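Local structure of PfkB family carbohydrate kinase (Listeria grayi DSM 20601, 4GM6) at residues Val79-Ile84 and Val102-Asp107; Arg152-Ser157 and Lys173-Ala178; Gly182-Phe187 and Leu211-Ser216. The protein probably phosphorylates a carbohydrate substrate, as expected of a PfkB-family sugar kinase related to 2-keto-3-deoxygluconate kinases. All coordinates share one frame; numbering follows the deposited sequence.

Contact 1: residues Val79-Ile84 and Val102-Asp107; sequences VPANPI and VVEAGD
Val79 reaches Val102 with the methyl CG2 that lies between its own backbone N and carbonyl carbon, while Val102 answers with CG1, set anti to its N (chi1 172°). These methyls meet at 3.9 Å, and both side chains also touch Val89 of helix 83-94. The extended chain of Glu104 runs past Ala81, bringing OE1 3.7 Å from Ala81 CB. A water donates to both Glu104 OE2 and Pro80 O. The backbone makes a parallel bridge at Val79 and Glu104: Val79 N binds Val103 O at 2.9 Å, and Ala105 N binds Val79 O, also at 2.9 Å, from above that carbonyl's plane. Glu104 CA adds a CH...O contact to the same oxygen. The bridge pairs strand 73-79 with edge strand 97-104, the two strands that helix 83-94 connects in a beta-alpha-beta unit. Asn82 N-caps that helix, its OD1 accepting from Gly85 N and weakly from Ile84 N, and it packs on Val126 of the second subunit. A second water accepts from Ala81 N and donates to Gly106 O. Direct backbone bonds therefore fix the strand pair, whereas beyond it the polar links pass through water, beside direct contacts of Pro80 with Ala105 to Asp107.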
ATOM      1  N   VAL C  79     -19.559  -2.858  24.783  1.00 42.91           N
ATOM      2  CA  VAL C  79     -18.551  -3.505  23.955  1.00 43.38           C
ATOM      3  C   VAL C  79     -17.961  -4.734  24.650  1.00 41.37           C
ATOM      4  O   VAL C  79     -17.936  -4.799  25.863  1.00 47.21           O
ATOM      5  CB  VAL C  79     -17.385  -2.548  23.628  1.00 48.42           C
ATOM      6  CG1 VAL C  79     -17.909  -1.276  22.984  1.00 47.91           C
ATOM      7  CG2 VAL C  79     -16.584  -2.246  24.886  1.00 45.57           C
ATOM      8  N   PRO C  80     -17.459  -5.712  23.872  1.00 50.25           N
ATOM      9  CA  PRO C  80     -16.843  -6.868  24.512  1.00 45.03           C
ATOM     10  C   PRO C  80     -15.493  -6.500  25.110  1.00 41.59           C
ATOM     11  O   PRO C  80     -14.798  -5.638  24.580  1.00 45.24           O
ATOM     12  CB  PRO C  80     -16.659  -7.842  23.351  1.00 40.41           C
ATOM     13  CG  PRO C  80     -16.416  -6.944  22.172  1.00 37.60           C
ATOM     14  CD  PRO C  80     -17.363  -5.780  22.402  1.00 43.13           C
ATOM     15  N   ALA C  81     -15.140  -7.145  26.212  1.00 42.11           N
ATOM     16  CA  ALA C  81     -13.860  -6.939  26.875  1.00 43.00           C
ATOM     17  C   ALA C  81     -12.771  -7.655  26.097  1.00 50.98           C
ATOM     18  O   ALA C  81     -12.088  -8.519  26.619  1.00 55.76           O
ATOM     19  CB  ALA C  81     -13.914  -7.449  28.316  1.00 46.91           C
ATOM     20  N   ASN C  82     -12.635  -7.322  24.824  1.00 44.84           N
ATOM     21  CA  ASN C  82     -11.534  -7.868  24.046  1.00 45.23           C
ATOM     22  C   ASN C  82     -10.891  -6.768  23.203  1.00 42.38           C
ATOM     23  O   ASN C  82     -11.416  -5.656  23.141  1.00 44.67           O
ATOM     24  CB  ASN C  82     -11.985  -9.085  23.211  1.00 41.40           C
ATOM     25  CG  ASN C  82     -12.875  -8.715  22.031  1.00 46.55           C
ATOM     26  OD1 ASN C  82     -12.829  -7.602  21.508  1.00 42.60           O
ATOM     27  ND2 ASN C  82     -13.682  -9.672  21.590  1.00 43.60           N
ATOM     28  N   PRO C  83      -9.742  -7.062  22.568  1.00 45.05           N
ATOM     29  CA  PRO C  83      -9.015  -6.065  21.776  1.00 42.57           C
ATOM     30  C   PRO C  83      -9.849  -5.367  20.692  1.00 52.15           C
ATOM     31  O   PRO C  83      -9.591  -4.212  20.354  1.00 37.91           O
ATOM     32  CB  PRO C  83      -7.884  -6.878  21.135  1.00 40.86           C
ATOM     33  CG  PRO C  83      -7.637  -7.991  22.102  1.00 38.15           C
ATOM     34  CD  PRO C  83      -8.966  -8.305  22.752  1.00 47.39           C
ATOM     35  N   ILE C  84     -10.851  -6.039  20.150  1.00 42.17           N
ATOM     36  CA  ILE C  84     -11.650  -5.403  19.114  1.00 36.62           C
ATOM     37  C   ILE C  84     -12.605  -4.408  19.775  1.00 45.48           C
ATOM     38  O   ILE C  84     -12.718  -3.252  19.355  1.00 35.81           O
ATOM     39  CB  ILE C  84     -12.392  -6.458  18.285  1.00 36.36           C
ATOM     40  CG1 ILE C  84     -11.404  -7.562  17.886  1.00 37.13           C
ATOM     41  CG2 ILE C  84     -13.065  -5.816  17.084  1.00 35.42           C
ATOM     42  CD1 ILE C  84     -10.336  -7.108  16.905  1.00 43.17           C
ATOM     43  N   VAL C 102     -19.481   3.419  29.082  1.00 49.66           N
ATOM     44  CA  VAL C 102     -19.298   2.277  28.209  1.00 49.74           C
ATOM     45  C   VAL C 102     -19.276   1.057  29.119  1.00 58.42           C
ATOM     46  O   VAL C 102     -18.570   1.042  30.129  1.00 57.10           O
ATOM     47  CB  VAL C 102     -17.966   2.352  27.413  1.00 56.59           C
ATOM     48  CG1 VAL C 102     -17.700   1.054  26.656  1.00 44.14           C
ATOM     49  CG2 VAL C 102     -17.966   3.538  26.444  1.00 40.64           C
ATOM     50  N   VAL C 103     -20.065   0.045  28.782  1.00 55.14           N
ATOM     51  CA  VAL C 103     -20.129  -1.168  29.600  1.00 58.57           C
ATOM     52  C   VAL C 103     -19.497  -2.333  28.837  1.00 59.37           C
ATOM     53  O   VAL C 103     -19.764  -2.514  27.640  1.00 47.70           O
ATOM     54  CB  VAL C 103     -21.576  -1.526  29.978  1.00 58.71           C
ATOM     55  CG1 VAL C 103     -21.618  -2.882  30.665  1.00 68.90           C
ATOM     56  CG2 VAL C 103     -22.187  -0.454  30.876  1.00 51.38           C
ATOM     57  N   GLU C 104     -18.649  -3.102  29.517  1.00 55.70           N
ATOM     58  CA  GLU C 104     -17.979  -4.248  28.890  1.00 55.62           C
ATOM     59  C   GLU C 104     -18.777  -5.525  29.147  1.00 54.20           C
ATOM     60  O   GLU C 104     -19.020  -5.877  30.286  1.00 50.71           O
ATOM     61  CB  GLU C 104     -16.569  -4.431  29.456  1.00 57.72           C
ATOM     62  CG  GLU C 104     -15.665  -3.216  29.351  1.00 64.71           C
ATOM     63  CD  GLU C 104     -14.191  -3.594  29.323  1.00 57.44           C
ATOM     64  OE1 GLU C 104     -13.739  -4.306  30.232  1.00 69.38           O
ATOM     65  OE2 GLU C 104     -13.481  -3.181  28.387  1.00 67.38           O
ATOM     66  N   ALA C 105     -19.186  -6.217  28.093  1.00 49.14           N
ATOM     67  CA  ALA C 105     -19.909  -7.476  28.267  1.00 52.23           C
ATOM     68  C   ALA C 105     -20.103  -8.191  26.932  1.00 51.50           C
ATOM     69  O   ALA C 105     -19.886  -7.599  25.864  1.00 46.03           O
ATOM     70  CB  ALA C 105     -21.252  -7.232  28.938  1.00 54.73           C
ATOM     71  N   GLY C 106     -20.500  -9.462  26.996  1.00 45.22           N
ATOM     72  CA  GLY C 106     -20.730 -10.257  25.788  1.00 45.68           C
ATOM     73  C   GLY C 106     -19.460 -10.677  25.056  1.00 48.66           C
ATOM     74  O   GLY C 106     -18.367 -10.631  25.625  1.00 48.96           O
ATOM     75  N   ASP C 107     -19.610 -11.047  23.783  1.00 46.36           N
ATOM     76  CA  ASP C 107     -18.606 -11.839  23.060  1.00 47.19           C
ATOM     77  C   ASP C 107     -18.017 -11.212  21.814  1.00 47.98           C
ATOM     78  O   ASP C 107     -17.009 -11.709  21.287  1.00 43.22           O
ATOM     79  CB  ASP C 107     -19.223 -13.162  22.609  1.00 52.37           C
ATOM     80  CG  ASP C 107     -19.522 -14.092  23.761  1.00 77.11           C
ATOM     81  OD1 ASP C 107     -18.700 -14.176  24.703  1.00 85.25           O
ATOM     82  OD2 ASP C 107     -20.585 -14.746  23.710  1.00 64.92           O
TER
HETATM   83  O   HOH W   1     -13.029  -3.599  25.643  1.00 42.16           O
HETATM   84  O   HOH W   2     -17.230  -8.995  27.342  1.00 49.64           O
HETATM   85  O   HOH W   3     -14.028 -12.226  22.675  1.00 44.91           O

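Contact 2: residues Arg152-Ser157 and Lys173-Ala178; sequences RVLHVS and KIIREA
No flat group lies between Leu154 and Ile174, or anywhere else across this contact; the one aromatic ring within the two segments, the imidazole of His155, is carried on the opposite face of the strand, where ND1 pairs with Ser186 OG and Thr296 and Leu300 of helix 291-304 pack against the side chain. The contact itself is made of aliphatic branches. Leu154 is its main side chain: with CG anti to the backbone N (chi1 172°) it stands off strand 153-157 and splits its two methyls over helix 165-180. CD1 reaches the methyl CG2 of Ile174 at 3.6 Å and Ala178 CB at 4.2 Å, two groups one helical turn apart, while CD2 touches the CG1 methylene of Ile175 at 4.0 Å. The leucine crosses both isoleucines at about a right angle. Only CG2 of Ile174 serves here, since the CD1 end of that side chain leads away from the strand. Further along the strand, Val156 CG1 approaches Ile175 CD1 more loosely, at 4.3 Å. Strand and helix run nearly antiparallel, at 164°, with their axes 9.8 Å apart, the usual layering of a helix on the sheet of an alpha/beta fold. Leu144 and Leu148 continue the apolar surface beside Ile174 and Ala178. No hydrogen bond or charge links the two segments and all five touching residues are buried, which implies that this helix is held on the strand by hydrophobic burial and the fit of branched side chains, while Leu154 bonds its backbone to Lys184 and Ser186 in the sheet and Ala178 N bonds Ile174 O in the helix.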
ATOM      1  N   ARG C 152     -28.001  18.633  28.590  1.00 63.64           N
ATOM      2  CA  ARG C 152     -29.018  19.508  28.018  1.00 75.12           C
ATOM      3  C   ARG C 152     -29.855  18.763  26.968  1.00 73.35           C
ATOM      4  O   ARG C 152     -31.065  18.995  26.831  1.00 69.58           O
ATOM      5  CB  ARG C 152     -28.379  20.774  27.426  1.00 70.50           C
ATOM      6  N   VAL C 153     -29.211  17.857  26.238  1.00 69.06           N
ATOM      7  CA  VAL C 153     -29.904  17.081  25.217  1.00 68.36           C
ATOM      8  C   VAL C 153     -29.585  15.586  25.299  1.00 78.48           C
ATOM      9  O   VAL C 153     -28.454  15.190  25.592  1.00 62.14           O
ATOM     10  CB  VAL C 153     -29.595  17.596  23.792  1.00 65.43           C
ATOM     11  CG1 VAL C 153     -30.069  16.595  22.749  1.00 73.69           C
ATOM     12  CG2 VAL C 153     -30.237  18.958  23.554  1.00 64.85           C
ATOM     13  N   LEU C 154     -30.588  14.785  24.985  1.00 71.24           N
ATOM     14  CA  LEU C 154     -30.427  13.364  24.820  1.00 62.84           C
ATOM     15  C   LEU C 154     -30.735  13.021  23.393  1.00 62.53           C
ATOM     16  O   LEU C 154     -31.770  13.396  22.852  1.00 55.93           O
ATOM     17  CB  LEU C 154     -31.371  12.587  25.722  1.00 63.09           C
ATOM     18  CG  LEU C 154     -31.361  11.094  25.432  1.00 72.33           C
ATOM     19  CD1 LEU C 154     -31.703  10.303  26.633  1.00 78.92           C
ATOM     20  CD2 LEU C 154     -32.240  10.723  24.270  1.00 61.47           C
ATOM     21  N   HIS C 155     -29.814  12.298  22.781  1.00 52.54           N
ATOM     22  CA  HIS C 155     -29.962  11.923  21.383  1.00 49.97           C
ATOM     23  C   HIS C 155     -29.975  10.408  21.195  1.00 59.59           C
ATOM     24  O   HIS C 155     -29.166   9.689  21.789  1.00 48.70           O
ATOM     25  CB  HIS C 155     -28.819  12.510  20.537  1.00 58.54           C
ATOM     26  CG  HIS C 155     -28.872  12.098  19.096  1.00 51.44           C
ATOM     27  ND1 HIS C 155     -29.678  12.732  18.171  1.00 51.78           N
ATOM     28  CD2 HIS C 155     -28.247  11.097  18.427  1.00 44.13           C
ATOM     29  CE1 HIS C 155     -29.539  12.146  16.995  1.00 46.33           C
ATOM     30  NE2 HIS C 155     -28.686  11.145  17.125  1.00 42.44           N
ATOM     31  N   VAL C 156     -30.884   9.933  20.347  1.00 52.60           N
ATOM     32  CA  VAL C 156     -30.935   8.520  19.990  1.00 44.66           C
ATOM     33  C   VAL C 156     -31.531   8.343  18.592  1.00 48.80           C
ATOM     34  O   VAL C 156     -32.087   9.298  18.015  1.00 47.25           O
ATOM     35  CB  VAL C 156     -31.671   7.667  21.048  1.00 54.97           C
ATOM     36  CG1 VAL C 156     -33.164   8.000  21.097  1.00 52.05           C
ATOM     37  CG2 VAL C 156     -31.428   6.184  20.781  1.00 59.67           C
ATOM     38  N   SER C 157     -31.355   7.144  18.020  1.00 52.68           N
ATOM     39  CA  SER C 157     -31.839   6.881  16.669  1.00 47.73           C
ATOM     40  C   SER C 157     -32.684   5.615  16.599  1.00 47.51           C
ATOM     41  O   SER C 157     -32.666   4.783  17.518  1.00 43.20           O
ATOM     42  CB  SER C 157     -30.665   6.776  15.687  1.00 53.32           C
ATOM     43  OG  SER C 157     -30.181   5.444  15.589  1.00 47.18           O
ATOM     44  N   LYS C 173     -37.404   4.278  28.678  1.00 79.19           N
ATOM     45  CA  LYS C 173     -37.267   4.569  30.114  1.00 84.25           C
ATOM     46  C   LYS C 173     -36.330   5.749  30.349  1.00 73.89           C
ATOM     47  O   LYS C 173     -36.499   6.525  31.271  1.00 72.95           O
ATOM     48  CB  LYS C 173     -36.769   3.353  30.899  1.00 91.66           C
ATOM     49  CG  LYS C 173     -37.765   2.224  31.064  1.00 91.60           C
ATOM     50  CD  LYS C 173     -37.117   1.048  31.789  1.00109.83           C
ATOM     51  CE  LYS C 173     -37.931  -0.237  31.640  1.00101.33           C
ATOM     52  NZ  LYS C 173     -39.206  -0.191  32.415  1.00111.04           N
ATOM     53  N   ILE C 174     -35.308   5.873  29.505  1.00 62.56           N
ATOM     54  CA  ILE C 174     -34.297   6.935  29.668  1.00 73.15           C
ATOM     55  C   ILE C 174     -34.836   8.293  29.263  1.00 65.40           C
ATOM     56  O   ILE C 174     -34.795   9.264  30.089  1.00 76.02           O
ATOM     57  CB  ILE C 174     -33.017   6.653  28.871  1.00 74.20           C
ATOM     58  CG1 ILE C 174     -32.485   5.274  29.244  1.00 95.84           C
ATOM     59  CG2 ILE C 174     -31.971   7.745  29.113  1.00 84.19           C
ATOM     60  CD1 ILE C 174     -32.316   5.063  30.753  1.00105.09           C
ATOM     61  N   ILE C 175     -35.378   8.369  28.015  1.00 63.99           N
ATOM     62  CA  ILE C 175     -36.086   9.560  27.573  1.00 67.54           C
ATOM     63  C   ILE C 175     -37.103  10.041  28.629  1.00 64.42           C
ATOM     64  O   ILE C 175     -37.182  11.234  28.886  1.00 75.39           O
ATOM     65  CB  ILE C 175     -36.818   9.311  26.239  1.00 70.31           C
ATOM     66  CG1 ILE C 175     -35.804   9.067  25.119  1.00 64.26           C
ATOM     67  CG2 ILE C 175     -37.743  10.486  25.910  1.00 70.82           C
ATOM     68  CD1 ILE C 175     -36.375   8.344  23.909  1.00 66.95           C
ATOM     69  N   ARG C 176     -37.897   9.147  29.212  1.00 72.74           N
ATOM     70  CA  ARG C 176     -38.853   9.571  30.243  1.00 79.91           C
ATOM     71  C   ARG C 176     -38.171  10.139  31.471  1.00 86.76           C
ATOM     72  O   ARG C 176     -38.557  11.178  31.944  1.00 96.92           O
ATOM     73  CB  ARG C 176     -39.812   8.449  30.626  1.00 99.11           C
ATOM     74  CG  ARG C 176     -40.911   8.215  29.620  1.00 83.44           C
ATOM     75  CD  ARG C 176     -41.841   7.121  30.047  1.00 98.45           C
ATOM     76  NE  ARG C 176     -42.680   6.674  28.952  1.00106.58           N
ATOM     77  CZ  ARG C 176     -43.146   5.445  28.840  1.00112.38           C
ATOM     78  NH1 ARG C 176     -42.848   4.546  29.749  1.00108.36           N
ATOM     79  NH2 ARG C 176     -43.893   5.109  27.815  1.00113.72           N
ATOM     80  N   GLU C 177     -37.114   9.501  31.950  1.00 78.00           N
ATOM     81  CA  GLU C 177     -36.381  10.042  33.087  1.00 81.46           C
ATOM     82  C   GLU C 177     -35.823  11.400  32.646  1.00 74.38           C
ATOM     83  O   GLU C 177     -35.996  12.426  33.320  1.00 81.28           O
ATOM     84  CB  GLU C 177     -35.254   9.083  33.509  1.00 76.85           C
ATOM     85  CG  GLU C 177     -34.332   9.627  34.586  1.00 80.29           C
ATOM     86  CD  GLU C 177     -34.932   9.606  35.998  1.00106.09           C
ATOM     87  OE1 GLU C 177     -36.193   9.646  36.135  1.00 94.78           O
ATOM     88  OE2 GLU C 177     -34.130   9.555  36.977  1.00104.57           O
ATOM     89  N   ALA C 178     -35.156  11.401  31.485  1.00 73.66           N
ATOM     90  CA  ALA C 178     -34.593  12.656  30.914  1.00 70.64           C
ATOM     91  C   ALA C 178     -35.681  13.830  30.883  1.00 71.77           C
ATOM     92  O   ALA C 178     -35.446  14.954  31.449  1.00 79.56           O
ATOM     93  CB  ALA C 178     -33.991  12.450  29.479  1.00 67.87           C
TER

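Contact 3: residues Gly182-Phe187 and Leu211-Ser216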
ATOM      1  N   GLY C 182     -36.151  17.861  32.642  1.00 93.39           N
ATOM      2  CA  GLY C 182     -36.159  19.051  31.786  1.00 90.43           C
ATOM      3  C   GLY C 182     -35.219  18.993  30.574  1.00105.38           C
ATOM      4  O   GLY C 182     -34.916  20.020  29.947  1.00 95.29           O
ATOM      5  N   ILE C 183     -34.765  17.790  30.242  1.00 80.50           N
ATOM      6  CA  ILE C 183     -33.839  17.615  29.120  1.00 81.27           C
ATOM      7  C   ILE C 183     -34.543  17.483  27.775  1.00 77.42           C
ATOM      8  O   ILE C 183     -35.603  16.831  27.692  1.00 75.53           O
ATOM      9  CB  ILE C 183     -32.958  16.376  29.322  1.00 72.60           C
ATOM     10  CG1 ILE C 183     -32.015  16.628  30.488  1.00 72.82           C
ATOM     11  CG2 ILE C 183     -32.177  16.029  28.019  1.00 74.09           C
ATOM     12  CD1 ILE C 183     -31.374  15.378  30.988  1.00 77.77           C
ATOM     13  N   LYS C 184     -33.960  18.140  26.723  1.00 75.31           N
ATOM     14  CA  LYS C 184     -34.523  18.063  25.382  1.00 74.67           C
ATOM     15  C   LYS C 184     -34.270  16.693  24.764  1.00 73.31           C
ATOM     16  O   LYS C 184     -33.268  16.031  25.064  1.00 62.95           O
ATOM     17  CB  LYS C 184     -33.938  19.173  24.507  1.00 69.65           C
ATOM     18  CG  LYS C 184     -34.227  20.557  25.066  1.00 74.26           C
ATOM     19  CD  LYS C 184     -35.736  20.743  25.234  1.00 71.30           C
ATOM     20  CE  LYS C 184     -36.100  22.219  25.265  1.00 79.48           C
ATOM     21  NZ  LYS C 184     -37.573  22.370  25.127  1.00 80.65           N
ATOM     22  N   ILE C 185     -35.189  16.259  23.906  1.00 74.91           N
ATOM     23  CA  ILE C 185     -35.073  14.946  23.280  1.00 66.60           C
ATOM     24  C   ILE C 185     -34.831  15.057  21.773  1.00 59.80           C
ATOM     25  O   ILE C 185     -35.651  15.610  21.034  1.00 63.45           O
ATOM     26  CB  ILE C 185     -36.318  14.087  23.583  1.00 72.46           C
ATOM     27  CG1 ILE C 185     -36.572  14.073  25.109  1.00 73.26           C
ATOM     28  CG2 ILE C 185     -36.144  12.665  23.048  1.00 60.19           C
ATOM     29  CD1 ILE C 185     -35.394  13.668  25.946  1.00 63.43           C
ATOM     30  N   SER C 186     -33.688  14.545  21.338  1.00 56.47           N
ATOM     31  CA  SER C 186     -33.326  14.490  19.922  1.00 53.23           C
ATOM     32  C   SER C 186     -33.468  13.069  19.415  1.00 53.66           C
ATOM     33  O   SER C 186     -32.862  12.139  19.959  1.00 47.45           O
ATOM     34  CB  SER C 186     -31.883  14.942  19.715  1.00 57.83           C
ATOM     35  OG  SER C 186     -31.445  14.642  18.394  1.00 50.05           O
ATOM     36  N   PHE C 187     -34.256  12.904  18.360  1.00 55.87           N
ATOM     37  CA  PHE C 187     -34.493  11.580  17.796  1.00 53.00           C
ATOM     38  C   PHE C 187     -34.233  11.568  16.298  1.00 54.61           C
ATOM     39  O   PHE C 187     -34.659  12.462  15.565  1.00 62.53           O
ATOM     40  CB  PHE C 187     -35.929  11.114  18.106  1.00 61.32           C
ATOM     41  CG  PHE C 187     -36.189   9.677  17.743  1.00 53.58           C
ATOM     42  CD1 PHE C 187     -35.495   8.660  18.423  1.00 52.16           C
ATOM     43  CD2 PHE C 187     -37.092   9.335  16.723  1.00 55.02           C
ATOM     44  CE1 PHE C 187     -35.729   7.336  18.100  1.00 55.99           C
ATOM     45  CE2 PHE C 187     -37.334   8.013  16.401  1.00 65.22           C
ATOM     46  CZ  PHE C 187     -36.658   7.014  17.077  1.00 65.81           C
ATOM     47  N   LEU C 211     -42.774  11.741  22.322  1.00 76.14           N
ATOM     48  CA  LEU C 211     -41.760  12.072  23.323  1.00 80.01           C
ATOM     49  C   LEU C 211     -40.592  12.918  22.820  1.00 71.09           C
ATOM     50  O   LEU C 211     -39.654  13.192  23.585  1.00 76.95           O
ATOM     51  CB  LEU C 211     -41.155  10.776  23.887  1.00 68.24           C
ATOM     52  CG  LEU C 211     -42.037   9.925  24.781  1.00 70.81           C
ATOM     53  CD1 LEU C 211     -41.145   8.956  25.554  1.00 74.32           C
ATOM     54  CD2 LEU C 211     -42.848  10.819  25.731  1.00 71.60           C
ATOM     55  N   VAL C 212     -40.620  13.310  21.534  1.00 70.09           N
ATOM     56  CA  VAL C 212     -39.461  13.982  20.910  1.00 63.82           C
ATOM     57  C   VAL C 212     -39.576  15.521  20.754  1.00 70.53           C
ATOM     58  O   VAL C 212     -40.662  16.066  20.509  1.00 69.83           O
ATOM     59  CB  VAL C 212     -39.143  13.350  19.539  1.00 61.56           C
ATOM     60  CG1 VAL C 212     -38.047  14.142  18.829  1.00 62.01           C
ATOM     61  CG2 VAL C 212     -38.743  11.876  19.702  1.00 61.37           C
ATOM     62  N   ASP C 213     -38.446  16.212  20.895  1.00 68.77           N
ATOM     63  CA  ASP C 213     -38.386  17.674  20.725  1.00 71.66           C
ATOM     64  C   ASP C 213     -37.841  18.055  19.356  1.00 66.84           C
ATOM     65  O   ASP C 213     -38.370  18.951  18.680  1.00 66.91           O
ATOM     66  CB  ASP C 213     -37.479  18.287  21.784  1.00 64.54           C
ATOM     67  CG  ASP C 213     -38.009  18.080  23.172  1.00 70.58           C
ATOM     68  OD1 ASP C 213     -39.099  18.601  23.455  1.00 69.17           O
ATOM     69  OD2 ASP C 213     -37.346  17.388  23.968  1.00 79.75           O
ATOM     70  N   TYR C 214     -36.770  17.374  18.970  1.00 63.91           N
ATOM     71  CA  TYR C 214     -36.100  17.613  17.700  1.00 60.82           C
ATOM     72  C   TYR C 214     -36.063  16.302  16.940  1.00 60.71           C
ATOM     73  O   TYR C 214     -35.421  15.339  17.386  1.00 54.54           O
ATOM     74  CB  TYR C 214     -34.669  18.086  17.937  1.00 60.19           C
ATOM     75  CG  TYR C 214     -34.512  19.147  19.008  1.00 62.82           C
ATOM     76  CD1 TYR C 214     -35.351  20.259  19.055  1.00 70.34           C
ATOM     77  CD2 TYR C 214     -33.497  19.042  19.959  1.00 64.31           C
ATOM     78  CE1 TYR C 214     -35.194  21.229  20.035  1.00 69.83           C
ATOM     79  CE2 TYR C 214     -33.328  20.005  20.932  1.00 59.00           C
ATOM     80  CZ  TYR C 214     -34.174  21.095  20.968  1.00 69.04           C
ATOM     81  OH  TYR C 214     -33.989  22.045  21.943  1.00 67.25           O
ATOM     82  N   CYS C 215     -36.744  16.263  15.794  1.00 57.73           N
ATOM     83  CA  CYS C 215     -36.843  15.026  15.018  1.00 55.24           C
ATOM     84  C   CYS C 215     -36.150  15.111  13.666  1.00 52.84           C
ATOM     85  O   CYS C 215     -36.447  15.994  12.870  1.00 51.44           O
ATOM     86  CB  CYS C 215     -38.319  14.654  14.801  1.00 58.38           C
ATOM     87  SG  CYS C 215     -38.576  13.023  14.040  1.00 61.19           S
ATOM     88  N   SER C 216     -35.232  14.182  13.400  1.00 55.78           N
ATOM     89  CA  SER C 216     -34.709  14.046  12.058  1.00 49.89           C
ATOM     90  C   SER C 216     -35.616  13.144  11.228  1.00 51.86           C
ATOM     91  O   SER C 216     -35.602  11.920  11.381  1.00 49.49           O
ATOM     92  CB  SER C 216     -33.284  13.509  12.057  1.00 56.10           C
ATOM     93  OG  SER C 216     -32.812  13.492  10.729  1.00 47.92           O
TER
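Ile185 O is gripped by two successive amides of the facing segment, Tyr214 N and Asp213 N, each at 2.9 Å. The tyrosine N-H points almost straight down the carbonyl; that of Asp213 comes in tilted 16° from the carbonyl plane. Asp213 also turns its carboxylate back, CG anti to its carbonyl carbon, and OD2 accepts from Ile185 N; the modelled separation is implausibly short, so its exact length is doubtful. Farther along, Phe187 N binds Tyr214 O at 2.9 Å and Ser216 N binds Phe187 O at 2.8 Å, both close to linear. These are the bonds of parallel neighbours: strands 184-188 and 214-216 belong to a beta-alpha-beta unit, joined through helix 198-208, in the central sheet of the ribokinase-like fold. On the face bearing Phe187 and Cys215, Val212 CG2 is modelled 3.3 Å from Phe187 CB, closer than carbons usually pack, so the exact spacing is doubtful; the two side chains cross at about a right angle. The face bearing Ser186 and Tyr214 has Ser186 CB at the edge of the tyrosine ring, near its plane. Lys184, bent at chi2 (-57°), passes its aliphatic chain obliquely across the phenol end, CG 3.5 Å from Tyr214 OH. Its NZ stops 4.4 Å from Asp213 OD1, beyond a salt bridge, and has a long, weak ion pair with Glu247.

How the contacts relate
All three contacts reach the same central sheet and follow one another along the chain. Contact 1 sits at one of its two edge strands, 97-104, with its centre 24 Å from that of contact 2 and 29 Å from that of contact 3. Contacts 2 and 3 are immediate neighbours, their centres 7 Å apart: strands 153-157 and 184-188 lie side by side, joined by the probable Leu154 O to Ser186 N hydrogen bond of 2.7 Å, and helix 165-180, which packs in contact 2, leads through a short turn into strand 184-188. Both are buried contacts that no other chain touches, whereas contact 1 lies at the surface, where the second subunit comes within reach.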